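Local coordinates for periplasmic cell division protein (SufI) (Aquifex aeolicus, PDB 6SYY), which binds copper ions and, as a multicopper oxidase of the laccase type, probably couples substrate oxidation to the reduction of dioxygen, at residues A[424-429]-A[522-527]; A[504-509]-A[518-523]. All coordinates share one frame; numbering follows the deposited sequence. Where two conformers were deposited one is given.

Contact 1: residues A[424-429]-A[522-527]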
loop_
_atom_site.group_PDB
_atom_site.type_symbol
_atom_site.label_atom_id
_atom_site.label_comp_id
_atom_site.label_asym_id
_atom_site.label_seq_id
_atom_site.Cartn_x
_atom_site.Cartn_y
_atom_site.Cartn_z
ATOM N N ILE A 424 -17.177 -11.943 -18.413
ATOM C CA ILE A 424 -16.436 -11.201 -17.396
ATOM C C ILE A 424 -17.281 -10.090 -16.786
ATOM O O ILE A 424 -16.940 -9.577 -15.714
ATOM C CB ILE A 424 -15.115 -10.625 -17.947
ATOM C CG1 ILE A 424 -15.369 -9.403 -18.827
ATOM C CG2 ILE A 424 -14.342 -11.685 -18.715
ATOM C CD1 ILE A 424 -14.120 -8.591 -19.088
ATOM N N ASN A 425 -18.386 -9.713 -17.433
ATOM C CA ASN A 425 -19.302 -8.742 -16.852
ATOM C C ASN A 425 -20.223 -9.355 -15.806
ATOM O O ASN A 425 -20.806 -8.616 -15.004
ATOM C CB ASN A 425 -20.140 -8.086 -17.948
ATOM C CG ASN A 425 -19.316 -7.208 -18.858
ATOM O OD1 ASN A 425 -18.464 -6.443 -18.402
ATOM N ND2 ASN A 425 -19.561 -7.314 -20.158
ATOM N N ASN A 426 -20.374 -10.678 -15.796
ATOM C CA ASN A 426 -21.186 -11.374 -14.796
ATOM C C ASN A 426 -20.449 -12.625 -14.336
ATOM O O ASN A 426 -20.879 -13.756 -14.596
ATOM C CB ASN A 426 -22.568 -11.708 -15.359
ATOM C CG ASN A 426 -23.358 -10.467 -15.727
ATOM O OD1 ASN A 426 -23.983 -9.837 -14.871
ATOM N ND2 ASN A 426 -23.325 -10.103 -17.002
ATOM N N PRO A 427 -19.326 -12.455 -13.630
ATOM C CA PRO A 427 -18.545 -13.618 -13.204
ATOM C C PRO A 427 -19.058 -14.197 -11.899
ATOM O O PRO A 427 -20.010 -13.676 -11.310
ATOM C CB PRO A 427 -17.144 -13.033 -13.030
ATOM C CG PRO A 427 -17.439 -11.660 -12.471
ATOM C CD PRO A 427 -18.726 -11.198 -13.138
ATOM N N LYS A 428 -18.427 -15.272 -11.438
ATOM C CA LYS A 428 -18.698 -15.763 -10.097
ATOM C C LYS A 428 -18.298 -14.707 -9.072
ATOM O O LYS A 428 -17.263 -14.048 -9.207
ATOM C CB LYS A 428 -17.942 -17.071 -9.847
ATOM C CG LYS A 428 -18.164 -17.663 -8.468
ATOM C CD LYS A 428 -17.554 -19.052 -8.326
ATOM C CE LYS A 428 -17.726 -19.564 -6.896
ATOM N NZ LYS A 428 -17.373 -21.004 -6.735
ATOM N N VAL A 429 -19.143 -14.521 -8.064
ATOM C CA VAL A 429 -18.850 -13.630 -6.950
ATOM C C VAL A 429 -19.060 -14.406 -5.660
ATOM O O VAL A 429 -19.966 -15.244 -5.569
ATOM C CB VAL A 429 -19.724 -12.355 -6.966
ATOM C CG1 VAL A 429 -19.418 -11.514 -8.197
ATOM C CG2 VAL A 429 -21.207 -12.709 -6.904
ATOM N N ASN A 522 -13.944 -12.547 -6.221
ATOM C CA ASN A 522 -14.750 -11.390 -6.575
ATOM C C ASN A 522 -15.886 -11.233 -5.575
ATOM O O ASN A 522 -16.364 -12.207 -4.988
ATOM C CB ASN A 522 -15.358 -11.524 -7.977
ATOM C CG ASN A 522 -14.321 -11.633 -9.079
ATOM O OD1 ASN A 522 -13.295 -10.957 -9.064
ATOM N ND2 ASN A 522 -14.601 -12.482 -10.059
ATOM N N TYR A 523 -16.324 -9.993 -5.391
ATOM C CA TYR A 523 -17.644 -9.720 -4.850
ATOM C C TYR A 523 -18.293 -8.667 -5.737
ATOM O O TYR A 523 -17.629 -8.016 -6.547
ATOM C CB TYR A 523 -17.606 -9.284 -3.370
ATOM C CG TYR A 523 -17.100 -7.884 -3.118
ATOM C CD1 TYR A 523 -17.985 -6.832 -2.922
ATOM C CD2 TYR A 523 -15.739 -7.613 -3.060
ATOM C CE1 TYR A 523 -17.531 -5.544 -2.686
ATOM C CE2 TYR A 523 -15.272 -6.329 -2.820
ATOM C CZ TYR A 523 -16.175 -5.298 -2.635
ATOM O OH TYR A 523 -15.730 -4.017 -2.393
ATOM N N ARG A 524 -19.608 -8.529 -5.603
ATOM C CA ARG A 524 -20.393 -7.712 -6.516
ATOM C C ARG A 524 -21.195 -6.682 -5.737
ATOM O O ARG A 524 -21.748 -6.988 -4.678
ATOM C CB ARG A 524 -21.332 -8.584 -7.355
ATOM C CG ARG A 524 -22.116 -7.842 -8.420
ATOM C CD ARG A 524 -23.097 -8.794 -9.101
ATOM N NE ARG A 524 -24.107 -8.091 -9.888
ATOM C CZ ARG A 524 -24.241 -8.205 -11.205
ATOM N NH1 ARG A 524 -23.431 -9.003 -11.889
ATOM N NH2 ARG A 524 -25.190 -7.525 -11.835
ATOM N N VAL A 525 -21.249 -5.461 -6.263
ATOM C CA VAL A 525 -22.141 -4.421 -5.759
ATOM C C VAL A 525 -22.979 -3.934 -6.932
ATOM O O VAL A 525 -22.429 -3.479 -7.941
ATOM C CB VAL A 525 -21.384 -3.245 -5.120
ATOM C CG1 VAL A 525 -22.376 -2.274 -4.486
ATOM C CG2 VAL A 525 -20.372 -3.745 -4.100
ATOM N N ASN A 526 -24.301 -4.017 -6.799
ATOM C CA ASN A 526 -25.183 -3.681 -7.906
ATOM C C ASN A 526 -25.249 -2.167 -8.100
ATOM O O ASN A 526 -24.695 -1.384 -7.322
ATOM C CB ASN A 526 -26.572 -4.270 -7.673
ATOM C CG ASN A 526 -26.560 -5.787 -7.664
ATOM O OD1 ASN A 526 -25.930 -6.417 -8.516
ATOM N ND2 ASN A 526 -27.234 -6.381 -6.687
ATOM N N ALA A 527 -25.932 -1.764 -9.169
ATOM C CA ALA A 527 -25.986 -0.363 -9.583
ATOM C C ALA A 527 -26.696 0.522 -8.559
ATOM O O ALA A 527 -27.677 0.109 -7.939
ATOM C CB ALA A 527 -26.669 -0.248 -10.945
HETATM O O HOH W 1 -26.230 -8.377 -14.947
HETATM O O HOH W 2 -21.646 -11.522 -11.137
#

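Contact 2: residues A[504-509]-A[518-523]. With CU (copper (II) ion), chain B; CU (copper (II) ion), chain C.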
loop_
_atom_site.group_PDB
_atom_site.type_symbol
_atom_site.label_atom_id
_atom_site.label_comp_id
_atom_site.label_asym_id
_atom_site.label_seq_id
_atom_site.Cartn_x
_atom_site.Cartn_y
_atom_site.Cartn_z
ATOM N N ILE A 504 -17.712 -5.145 -10.076
ATOM C CA ILE A 504 -17.027 -6.381 -9.718
ATOM C C ILE A 504 -15.716 -5.992 -9.054
ATOM O O ILE A 504 -14.806 -5.471 -9.710
ATOM C CB ILE A 504 -16.784 -7.280 -10.935
ATOM C CG1 ILE A 504 -18.113 -7.607 -11.616
ATOM C CG2 ILE A 504 -16.060 -8.543 -10.510
ATOM C CD1 ILE A 504 -19.147 -8.215 -10.680
ATOM N N TYR A 505 -15.615 -6.246 -7.756
ATOM C CA TYR A 505 -14.454 -5.851 -6.981
ATOM C C TYR A 505 -13.781 -7.083 -6.396
ATOM O O TYR A 505 -14.430 -8.094 -6.121
ATOM C CB TYR A 505 -14.847 -4.874 -5.873
ATOM C CG TYR A 505 -15.229 -3.503 -6.384
ATOM C CD1 TYR A 505 -14.447 -2.854 -7.335
ATOM C CD2 TYR A 505 -16.371 -2.859 -5.920
ATOM C CE1 TYR A 505 -14.785 -1.599 -7.805
ATOM C CE2 TYR A 505 -16.719 -1.604 -6.386
ATOM C CZ TYR A 505 -15.925 -0.980 -7.328
ATOM O OH TYR A 505 -16.266 0.270 -7.796
ATOM N N LEU A 506 -12.468 -6.994 -6.224
ATOM C CA LEU A 506 -11.694 -8.088 -5.664
ATOM C C LEU A 506 -11.697 -8.040 -4.143
ATOM O O LEU A 506 -11.836 -6.976 -3.531
ATOM C CB LEU A 506 -10.254 -8.041 -6.166
ATOM C CG LEU A 506 -10.048 -8.351 -7.643
ATOM C CD1 LEU A 506 -8.588 -8.187 -7.987
ATOM C CD2 LEU A 506 -10.519 -9.761 -7.944
ATOM N N LEU A 507 -11.559 -9.217 -3.540
ATOM C CA LEU A 507 -11.227 -9.366 -2.127
ATOM C C LEU A 507 -10.127 -10.411 -2.057
ATOM O O LEU A 507 -10.312 -11.536 -2.535
ATOM C CB LEU A 507 -12.446 -9.780 -1.298
ATOM C CG LEU A 507 -12.310 -9.972 0.217
ATOM C CD1 LEU A 507 -13.654 -9.765 0.892
ATOM C CD2 LEU A 507 -11.779 -11.353 0.566
ATOM N N HIS A 508 -8.982 -10.043 -1.487
ATOM C CA HIS A 508 -7.819 -10.914 -1.567
ATOM C C HIS A 508 -6.830 -10.559 -0.469
ATOM O O HIS A 508 -6.837 -9.452 0.076
ATOM C CB HIS A 508 -7.144 -10.818 -2.944
ATOM C CG HIS A 508 -6.515 -9.487 -3.226
ATOM N ND1 HIS A 508 -5.167 -9.251 -3.054
ATOM C CD2 HIS A 508 -7.047 -8.324 -3.670
ATOM C CE1 HIS A 508 -4.897 -7.998 -3.378
ATOM N NE2 HIS A 508 -6.021 -7.413 -3.754
ATOM N N CYS A 509 -5.982 -11.529 -0.148
ATOM C CA CYS A 509 -4.838 -11.272 0.709
ATOM C C CYS A 509 -3.802 -10.458 -0.048
ATOM O O CYS A 509 -3.609 -10.639 -1.253
ATOM C CB CYS A 509 -4.228 -12.587 1.174
ATOM S SG CYS A 509 -2.746 -12.394 2.147
ATOM N N GLY A 518 -3.899 -17.874 -5.412
ATOM C CA GLY A 518 -5.340 -17.997 -5.505
ATOM C C GLY A 518 -6.144 -17.451 -4.345
ATOM O O GLY A 518 -7.371 -17.593 -4.356
ATOM N N MET A 519 -5.524 -16.837 -3.342
ATOM C CA MET A 519 -6.245 -16.254 -2.218
ATOM C C MET A 519 -6.925 -14.964 -2.651
ATOM O O MET A 519 -6.555 -13.881 -2.196
ATOM C CB MET A 519 -5.282 -16.006 -1.057
ATOM C CG MET A 519 -5.961 -15.827 0.280
ATOM S SD MET A 519 -4.836 -16.048 1.670
ATOM C CE MET A 519 -5.991 -15.919 3.037
ATOM N N MET A 520 -7.923 -15.079 -3.523
ATOM C CA MET A 520 -8.537 -13.927 -4.170
ATOM C C MET A 520 -9.897 -14.349 -4.706
ATOM O O MET A 520 -10.019 -15.424 -5.300
ATOM C CB MET A 520 -7.623 -13.421 -5.297
ATOM C CG MET A 520 -8.248 -12.471 -6.287
ATOM S SD MET A 520 -7.021 -11.922 -7.494
ATOM C CE MET A 520 -6.202 -13.462 -7.902
ATOM N N VAL A 521 -10.917 -13.521 -4.473
ATOM C CA VAL A 521 -12.267 -13.760 -4.978
ATOM C C VAL A 521 -12.843 -12.442 -5.483
ATOM O O VAL A 521 -12.314 -11.362 -5.216
ATOM C CB VAL A 521 -13.211 -14.362 -3.912
ATOM C CG1 VAL A 521 -12.768 -15.755 -3.510
ATOM C CG2 VAL A 521 -13.298 -13.445 -2.700
ATOM N N ASN A 522 -13.944 -12.547 -6.221
ATOM C CA ASN A 522 -14.750 -11.390 -6.575
ATOM C C ASN A 522 -15.886 -11.233 -5.575
ATOM O O ASN A 522 -16.364 -12.207 -4.988
ATOM C CB ASN A 522 -15.358 -11.524 -7.977
ATOM C CG ASN A 522 -14.321 -11.633 -9.079
ATOM O OD1 ASN A 522 -13.295 -10.957 -9.064
ATOM N ND2 ASN A 522 -14.601 -12.482 -10.059
ATOM N N TYR A 523 -16.324 -9.993 -5.391
ATOM C CA TYR A 523 -17.644 -9.720 -4.850
ATOM C C TYR A 523 -18.293 -8.667 -5.737
ATOM O O TYR A 523 -17.629 -8.016 -6.547
ATOM C CB TYR A 523 -17.606 -9.284 -3.370
ATOM C CG TYR A 523 -17.100 -7.884 -3.118
ATOM C CD1 TYR A 523 -17.985 -6.832 -2.922
ATOM C CD2 TYR A 523 -15.739 -7.613 -3.060
ATOM C CE1 TYR A 523 -17.531 -5.544 -2.686
ATOM C CE2 TYR A 523 -15.272 -6.329 -2.820
ATOM C CZ TYR A 523 -16.175 -5.298 -2.635
ATOM O OH TYR A 523 -15.730 -4.017 -2.393
HETATM CU CU CU B . -2.454 -14.279 2.862
HETATM CU CU CU C . -5.705 -5.953 -5.397
#

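Contact 1: residues A[424-429]-A[522-527]
Asn426 OD1 is gripped twice: Arg524 NH1 donates to it over 3.1 Å with an N-H...O angle of 163°, and a water donates to it at 2.7 Å. The amide oxygen lies in the guanidinium plane, at its edge, and the two flat groups are turned only 23° from each other, although the arginine sits somewhat off the carbonyl plane. With CG anti to the backbone N (chi1 -175°) and the chain extended to NE, Arg524 spans the gap to the loop, while its NE donates in plane to Asn526 OD1 at 2.8 Å, which fixes the rotation of the head. A second water links Arg524 NH1 to Pro427 O. Replaced by an alanine, Arg524 would probably cost Asn426 OD1 and Asn526 OD1 the shared donor that bridges them, leaving the loop less firmly tied to the chain end. Nearer the backbone, Val429 CG1 packs on Arg524 CB at 3.6 Å. Asn522 ND2 meets Lys428 O at 3.2 Å, almost in line with the C=O bond, and has a further partner in Tyr133 OH. Asn426 ND2, for its part, bonds to Asp423. In this C-terminal cupredoxin-type domain, only the Val429 end of the loop comes up beside strand 520-525, Val429 CA lying 4.6 Å from Tyr523 CA; earlier residues are linked through side chains and water. The loop then leads into edge strand 432-433, which pairs in parallel with 520-525.

Contact 2: residues A[504-509]-A[518-523]
Leu507 and Val521 lie side by side, CB to CG2 4.0 Å, on one face of an antiparallel strand pair in the cupredoxin-type domain of this multicopper oxidase. Tyr523 extends that patch: its CE2 presses on Tyr505 CB at 3.4 Å, the two rings inclined at 50°, and Leu506 O meets its ring edge in plane. The chi1 of 74° sets Tyr523 CG between its own N and carbonyl carbon and turns the ring across the neighbouring strand. On the other face Leu506 CD2 touches Met520 CG at 3.9 Å, and Met520 CB backs against His508 CB. The register is fixed by paired bonds: Leu507 N donates to Val521 O at 2.8 Å and Val521 N returns the bond to Leu507 O, and Tyr505 and Tyr523 are joined in the same reciprocal way. At the metal end, Cys509 N donates to Met519 O at 3.2 Å. Successive side chains then part to separate coppers: His508, with His161 and His456, serves one beside the bound oxygen atom, whereas Cys509, with His451 and His514, serves the other. His508 ND1 donates to Cys509 O from above the carbonyl plane, which steadies the ring while NE2 holds its copper at 2.2 Å; Cys509 SG binds its own at 2.0 Å.

From the N terminus, residues 424-429 come first, in the loop between strands 407-409 and 432-433. Contact 1 joins them to residues 522-527, the very end of the chain, and so closes a span of 92 intervening residues that includes strand 503-509. Contact 2 closes a far shorter span inside it: eight residues, five of them in helix 512-516, separate 504-509 from 518-523. The short closure is therefore nested in the long one, and both use strand 520-525, sharing Asn522 and Tyr523. Ile504 CD1 joins them physically, lying 3.8 Å from Arg524 CG and 3.9 Å from Pro427 CD. Together they tie the peripheral loop, through the C-terminal strand, to the copper-bearing strand 503-509.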